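Local coordinates for protein phosphoribosylaminoimidazole carboxylase, ATPase subunit (Thermotoga maritima, PDB 3AX6) that probably catalyses the ATP-dependent carboxylation of 5-aminoimidazole ribonucleotide with bicarbonate to N5-carboxyaminoimidazole ribonucleotide, a step of purine biosynthesis, at residues Val103-Leu108 and Ile113-Tyr118; Phe278-Arg283 and Gly291-Leu296. One frame throughout, in Å; residues are numbered along the deposited sequence.

Contact 1. Residues Val103-Leu108 and Ile113-Tyr118; sequences VQKEFL and IPVPEY
Tyr118 OH donates a hydrogen bond of 3.0 Å to Glu106 OE2, reaching that oxygen from above the carboxylate, 49° out of its plane. The same oxygen lies at the edge of the phenol ring, close to the ring plane, and the carboxylate and ring planes are turned 65° apart. Lys105 uses its CB against the ring in a CH-pi contact, 3.8 Å from the centroid of the Tyr118 ring. Its chain then bends at chi2 (-63°) and runs on extended beside Val115, whose CG2, set anti to the backbone N, points at it, 3.4 Å from Lys105 CD and also against Lys105 NZ. Ile113 N donates to Leu108 O at 3.0 Å, and Leu108 CD2 packs on Ile113 CG2. The contact thus joins helix 101-110 to the segment entering strand 118-120 in the ATP-grasp domain. The ADP pocket, which includes Glu169 and Val172, adjoins it: the Lys105 side chain comes within about 4 Å of that of Glu169, and the Pro116 side chain within about 5 Å of the bound ADP. A carboxylate, probably ionised on this exposed side, accepts from the phenol, and Lys105 CB lies over one face, which implies a Tyr118 ring held by both hydroxyl and face.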
loop_
_atom_site.group_PDB
_atom_site.type_symbol
_atom_site.label_atom_id
_atom_site.label_comp_id
_atom_site.label_asym_id
_atom_site.label_seq_id
_atom_site.Cartn_x
_atom_site.Cartn_y
_atom_site.Cartn_z
ATOM N N VAL A 103 15.065 -13.210 -31.165
ATOM C CA VAL A 103 14.750 -11.902 -31.721
ATOM C C VAL A 103 15.144 -10.848 -30.683
ATOM O O VAL A 103 15.657 -9.781 -31.030
ATOM C CB VAL A 103 13.247 -11.780 -32.063
ATOM C CG1 VAL A 103 12.869 -12.804 -33.126
ATOM C CG2 VAL A 103 12.418 -11.997 -30.826
ATOM N N GLN A 104 14.924 -11.164 -29.407
ATOM C CA GLN A 104 15.279 -10.250 -28.324
ATOM C C GLN A 104 16.775 -9.949 -28.363
ATOM O O GLN A 104 17.177 -8.791 -28.303
ATOM C CB GLN A 104 14.900 -10.849 -26.967
ATOM C CG GLN A 104 15.451 -10.072 -25.778
ATOM C CD GLN A 104 14.980 -10.620 -24.448
ATOM O OE1 GLN A 104 15.769 -10.763 -23.511
ATOM N NE2 GLN A 104 13.693 -10.924 -24.351
ATOM N N LYS A 105 17.593 -10.995 -28.471
ATOM C CA LYS A 105 19.049 -10.838 -28.542
ATOM C C LYS A 105 19.450 -10.048 -29.793
ATOM O O LYS A 105 20.334 -9.194 -29.750
ATOM C CB LYS A 105 19.731 -12.211 -28.574
ATOM C CG LYS A 105 19.652 -12.998 -27.271
ATOM C CD LYS A 105 20.365 -12.262 -26.153
ATOM C CE LYS A 105 20.276 -13.010 -24.835
ATOM N NZ LYS A 105 20.916 -12.237 -23.733
ATOM N N GLU A 106 18.792 -10.357 -30.905
ATOM C CA GLU A 106 19.034 -9.705 -32.192
ATOM C C GLU A 106 18.749 -8.207 -32.033
ATOM O O GLU A 106 19.491 -7.363 -32.528
ATOM C CB GLU A 106 18.094 -10.314 -33.242
ATOM C CG GLU A 106 18.541 -10.233 -34.697
ATOM C CD GLU A 106 19.425 -11.405 -35.119
ATOM O OE1 GLU A 106 19.607 -11.608 -36.341
ATOM O OE2 GLU A 106 19.941 -12.115 -34.233
ATOM N N PHE A 107 17.666 -7.887 -31.328
ATOM C CA PHE A 107 17.284 -6.496 -31.099
ATOM C C PHE A 107 18.291 -5.738 -30.249
ATOM O O PHE A 107 18.694 -4.624 -30.585
ATOM C CB PHE A 107 15.911 -6.417 -30.427
ATOM C CG PHE A 107 15.571 -5.050 -29.918
ATOM C CD1 PHE A 107 15.822 -4.707 -28.599
ATOM C CD2 PHE A 107 15.021 -4.094 -30.766
ATOM C CE1 PHE A 107 15.527 -3.426 -28.127
ATOM C CE2 PHE A 107 14.721 -2.811 -30.309
ATOM C CZ PHE A 107 14.975 -2.477 -28.984
ATOM N N LEU A 108 18.681 -6.333 -29.132
ATOM C CA LEU A 108 19.641 -5.690 -28.251
ATOM C C LEU A 108 20.952 -5.464 -29.002
ATOM O O LEU A 108 21.549 -4.387 -28.914
ATOM C CB LEU A 108 19.870 -6.556 -27.010
ATOM C CG LEU A 108 18.629 -6.747 -26.128
ATOM C CD1 LEU A 108 18.859 -7.853 -25.101
ATOM C CD2 LEU A 108 18.290 -5.430 -25.454
ATOM N N ILE A 113 23.327 -2.698 -27.187
ATOM C CA ILE A 113 23.125 -3.085 -25.792
ATOM C C ILE A 113 24.010 -4.296 -25.495
ATOM O O ILE A 113 23.877 -5.327 -26.140
ATOM C CB ILE A 113 21.656 -3.483 -25.550
ATOM C CG1 ILE A 113 20.733 -2.315 -25.904
ATOM C CG2 ILE A 113 21.466 -3.922 -24.119
ATOM C CD1 ILE A 113 20.973 -1.065 -25.093
ATOM N N PRO A 114 24.911 -4.190 -24.502
ATOM C CA PRO A 114 25.824 -5.283 -24.127
ATOM C C PRO A 114 25.112 -6.612 -23.870
ATOM O O PRO A 114 24.215 -6.691 -23.032
ATOM C CB PRO A 114 26.511 -4.745 -22.873
ATOM C CG PRO A 114 26.493 -3.260 -23.086
ATOM C CD PRO A 114 25.087 -3.039 -23.600
ATOM N N VAL A 115 25.538 -7.652 -24.578
ATOM C CA VAL A 115 24.925 -8.970 -24.458
ATOM C C VAL A 115 25.930 -10.068 -24.810
ATOM O O VAL A 115 26.862 -9.836 -25.575
ATOM C CB VAL A 115 23.714 -9.064 -25.417
ATOM C CG1 VAL A 115 24.175 -8.839 -26.857
ATOM C CG2 VAL A 115 23.039 -10.402 -25.298
ATOM N N PRO A 116 25.758 -11.279 -24.249
ATOM C CA PRO A 116 26.672 -12.389 -24.542
ATOM C C PRO A 116 26.646 -12.756 -26.030
ATOM O O PRO A 116 25.619 -12.593 -26.690
ATOM C CB PRO A 116 26.121 -13.523 -23.680
ATOM C CG PRO A 116 25.531 -12.805 -22.512
ATOM C CD PRO A 116 24.829 -11.642 -23.161
ATOM N N GLU A 117 27.770 -13.240 -26.558
ATOM C CA GLU A 117 27.837 -13.646 -27.963
ATOM C C GLU A 117 26.846 -14.789 -28.148
ATOM O O GLU A 117 26.815 -15.715 -27.346
ATOM C CB GLU A 117 29.233 -14.155 -28.312
ATOM C CG GLU A 117 29.853 -13.500 -29.523
ATOM C CD GLU A 117 30.821 -12.401 -29.143
ATOM O OE1 GLU A 117 31.834 -12.707 -28.471
ATOM O OE2 GLU A 117 30.571 -11.234 -29.512
ATOM N N TYR A 118 26.044 -14.735 -29.202
ATOM C CA TYR A 118 25.060 -15.785 -29.432
ATOM C C TYR A 118 25.019 -16.210 -30.900
ATOM O O TYR A 118 25.683 -15.615 -31.754
ATOM C CB TYR A 118 23.679 -15.298 -28.987
ATOM C CG TYR A 118 23.180 -14.159 -29.826
ATOM C CD1 TYR A 118 22.216 -14.368 -30.806
ATOM C CD2 TYR A 118 23.712 -12.880 -29.685
ATOM C CE1 TYR A 118 21.793 -13.333 -31.626
ATOM C CE2 TYR A 118 23.298 -11.841 -30.497
ATOM C CZ TYR A 118 22.337 -12.075 -31.467
ATOM O OH TYR A 118 21.914 -11.051 -32.279
#

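Contact 2. Residues Phe278-Arg283 and Gly291-Leu296; sequences FEQHIR and GSTELL
Gln280 meets the backbone of Gly291 with both ends of its amide. NE2 donates to Gly291 O at 2.7 Å, a nearly straight bond (169°) lying in the amide plane of Gln280, while OE1 accepts from Gly291 N at 2.9 Å, in its own carbonyl plane and on a lone pair. The paired bonds fix the rotation of the amide, and a bend at chi2 (68°) turns it toward the loop. Thr293 adds its methyl, CG2 lying 3.7 Å from Gln280 NE2. The Arg283 guanidinium presents a face to Gly291, whose CA stands 3.4 Å above the plane, over its centre. In the fold, the contact fastens helix 277-285 to the loop leading into strand 299-305 of the large antiparallel sheet, away from the nucleotide site; within that loop Ser292 OG accepts from Glu294 N in an ST turn. At the edge of the guanidinium, in its plane, Glu279 holds it from one helical turn earlier: Glu279 OE2 takes both Arg283 NE, at 3.0 Å, and Arg283 NH2, at 2.8 Å, in a side-on salt bridge. Farther out, Arg283 NH2 donates to Leu328 O of the second subunit, and Thr293 OG1 is hydrogen-bonded to Cys192 O.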
loop_
_atom_site.group_PDB
_atom_site.type_symbol
_atom_site.label_atom_id
_atom_site.label_comp_id
_atom_site.label_asym_id
_atom_site.label_seq_id
_atom_site.Cartn_x
_atom_site.Cartn_y
_atom_site.Cartn_z
ATOM N N PHE A 278 4.208 -0.677 -9.050
ATOM C CA PHE A 278 2.825 -0.794 -9.507
ATOM C C PHE A 278 2.178 0.566 -9.751
ATOM O O PHE A 278 1.436 0.740 -10.716
ATOM C CB PHE A 278 2.025 -1.617 -8.503
ATOM C CG PHE A 278 2.462 -3.051 -8.429
ATOM C CD1 PHE A 278 2.074 -3.961 -9.413
ATOM C CD2 PHE A 278 3.283 -3.492 -7.396
ATOM C CE1 PHE A 278 2.498 -5.290 -9.364
ATOM C CE2 PHE A 278 3.710 -4.811 -7.338
ATOM C CZ PHE A 278 3.319 -5.715 -8.321
ATOM N N GLU A 279 2.451 1.532 -8.882
ATOM C CA GLU A 279 1.921 2.868 -9.097
ATOM C C GLU A 279 2.642 3.424 -10.327
ATOM O O GLU A 279 2.038 4.038 -11.199
ATOM C CB GLU A 279 2.223 3.788 -7.911
ATOM C CG GLU A 279 1.732 5.206 -8.139
ATOM C CD GLU A 279 2.174 6.171 -7.070
ATOM O OE1 GLU A 279 2.387 5.729 -5.925
ATOM O OE2 GLU A 279 2.292 7.373 -7.372
ATOM N N GLN A 280 3.948 3.193 -10.376
ATOM C CA GLN A 280 4.790 3.673 -11.468
ATOM C C GLN A 280 4.280 3.171 -12.816
ATOM O O GLN A 280 4.226 3.925 -13.795
ATOM C CB GLN A 280 6.233 3.208 -11.246
ATOM C CG GLN A 280 7.271 3.971 -12.048
ATOM C CD GLN A 280 7.404 5.414 -11.593
ATOM O OE1 GLN A 280 6.526 6.242 -11.838
ATOM N NE2 GLN A 280 8.500 5.716 -10.910
ATOM N N HIS A 281 3.899 1.898 -12.854
ATOM C CA HIS A 281 3.386 1.280 -14.068
ATOM C C HIS A 281 2.116 1.980 -14.548
ATOM O O HIS A 281 1.941 2.217 -15.753
ATOM C CB HIS A 281 3.098 -0.203 -13.820
ATOM C CG HIS A 281 2.690 -0.953 -15.051
ATOM N ND1 HIS A 281 3.538 -1.141 -16.123
ATOM C CD2 HIS A 281 1.519 -1.549 -15.385
ATOM C CE1 HIS A 281 2.907 -1.821 -17.064
ATOM N NE2 HIS A 281 1.680 -2.080 -16.641
ATOM N N ILE A 282 1.232 2.306 -13.606
ATOM C CA ILE A 282 -0.011 2.989 -13.945
ATOM C C ILE A 282 0.313 4.370 -14.495
ATOM O O ILE A 282 -0.238 4.783 -15.517
ATOM C CB ILE A 282 -0.945 3.155 -12.717
ATOM C CG1 ILE A 282 -1.293 1.788 -12.121
ATOM C CG2 ILE A 282 -2.222 3.884 -13.131
ATOM C CD1 ILE A 282 -1.865 0.801 -13.116
ATOM N N ARG A 283 1.208 5.081 -13.820
ATOM C CA ARG A 283 1.604 6.409 -14.281
ATOM C C ARG A 283 2.131 6.350 -15.714
ATOM O O ARG A 283 1.757 7.168 -16.550
ATOM C CB ARG A 283 2.703 7.010 -13.394
ATOM C CG ARG A 283 2.283 7.429 -11.978
ATOM C CD ARG A 283 3.374 8.316 -11.389
ATOM N NE ARG A 283 3.264 8.531 -9.953
ATOM C CZ ARG A 283 3.521 9.694 -9.363
ATOM N NH1 ARG A 283 3.895 10.739 -10.095
ATOM N NH2 ARG A 283 3.414 9.817 -8.047
ATOM N N GLY A 291 6.678 8.966 -10.984
ATOM C CA GLY A 291 7.007 9.246 -9.599
ATOM C C GLY A 291 8.443 8.955 -9.199
ATOM O O GLY A 291 9.129 8.132 -9.812
ATOM N N SER A 292 8.894 9.636 -8.152
ATOM C CA SER A 292 10.249 9.468 -7.640
ATOM C C SER A 292 10.614 8.022 -7.314
ATOM O O SER A 292 9.811 7.292 -6.739
ATOM C CB SER A 292 10.434 10.306 -6.383
ATOM O OG SER A 292 11.533 9.821 -5.642
ATOM N N THR A 293 11.831 7.613 -7.661
ATOM C CA THR A 293 12.267 6.253 -7.370
ATOM C C THR A 293 13.259 6.222 -6.214
ATOM O O THR A 293 13.991 5.243 -6.060
ATOM C CB THR A 293 12.973 5.603 -8.573
ATOM O OG1 THR A 293 14.176 6.332 -8.857
ATOM C CG2 THR A 293 12.055 5.579 -9.802
ATOM N N GLU A 294 13.285 7.283 -5.407
ATOM C CA GLU A 294 14.221 7.378 -4.284
ATOM C C GLU A 294 14.111 6.201 -3.314
ATOM O O GLU A 294 13.015 5.794 -2.949
ATOM C CB GLU A 294 14.007 8.700 -3.528
ATOM C CG GLU A 294 15.022 8.969 -2.409
ATOM C CD GLU A 294 14.741 10.262 -1.635
ATOM O OE1 GLU A 294 15.449 10.524 -0.637
ATOM O OE2 GLU A 294 13.820 11.018 -2.021
ATOM N N LEU A 295 15.256 5.643 -2.925
ATOM C CA LEU A 295 15.283 4.525 -1.989
ATOM C C LEU A 295 15.356 5.125 -0.596
ATOM O O LEU A 295 16.351 5.757 -0.240
ATOM C CB LEU A 295 16.503 3.636 -2.235
ATOM C CG LEU A 295 16.640 2.392 -1.349
ATOM C CD1 LEU A 295 15.573 1.380 -1.701
ATOM C CD2 LEU A 295 18.007 1.768 -1.552
ATOM N N LEU A 296 14.299 4.928 0.186
ATOM C CA LEU A 296 14.224 5.477 1.530
ATOM C C LEU A 296 15.026 4.674 2.550
ATOM O O LEU A 296 15.529 5.225 3.530
ATOM C CB LEU A 296 12.761 5.548 1.980
ATOM C CG LEU A 296 11.805 6.390 1.133
ATOM C CD1 LEU A 296 10.388 6.245 1.675
ATOM C CD2 LEU A 296 12.237 7.854 1.157
#

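From the N terminus, the chain passes through the parallel sheet of the pre-ATP-grasp domain and then enters helix 101-110. Contact 1 closes the loop that follows, with four residues between its segments, and leads into edge strand 118-120 of the four-stranded sheet beside the ADP. The chain completes that sheet, then lays down five strands of the eight-stranded antiparallel sheet before helix 277-285, where contact 2 closes a second loop, seven residues intervening, ahead of strand 299-305. The two run in series, neither nesting nor crossing. Their centres lie 28 Å apart and their nearest atoms about 16 Å: contact 1 belongs to the nucleotide-binding region, contact 2 to a region reached by the second subunit.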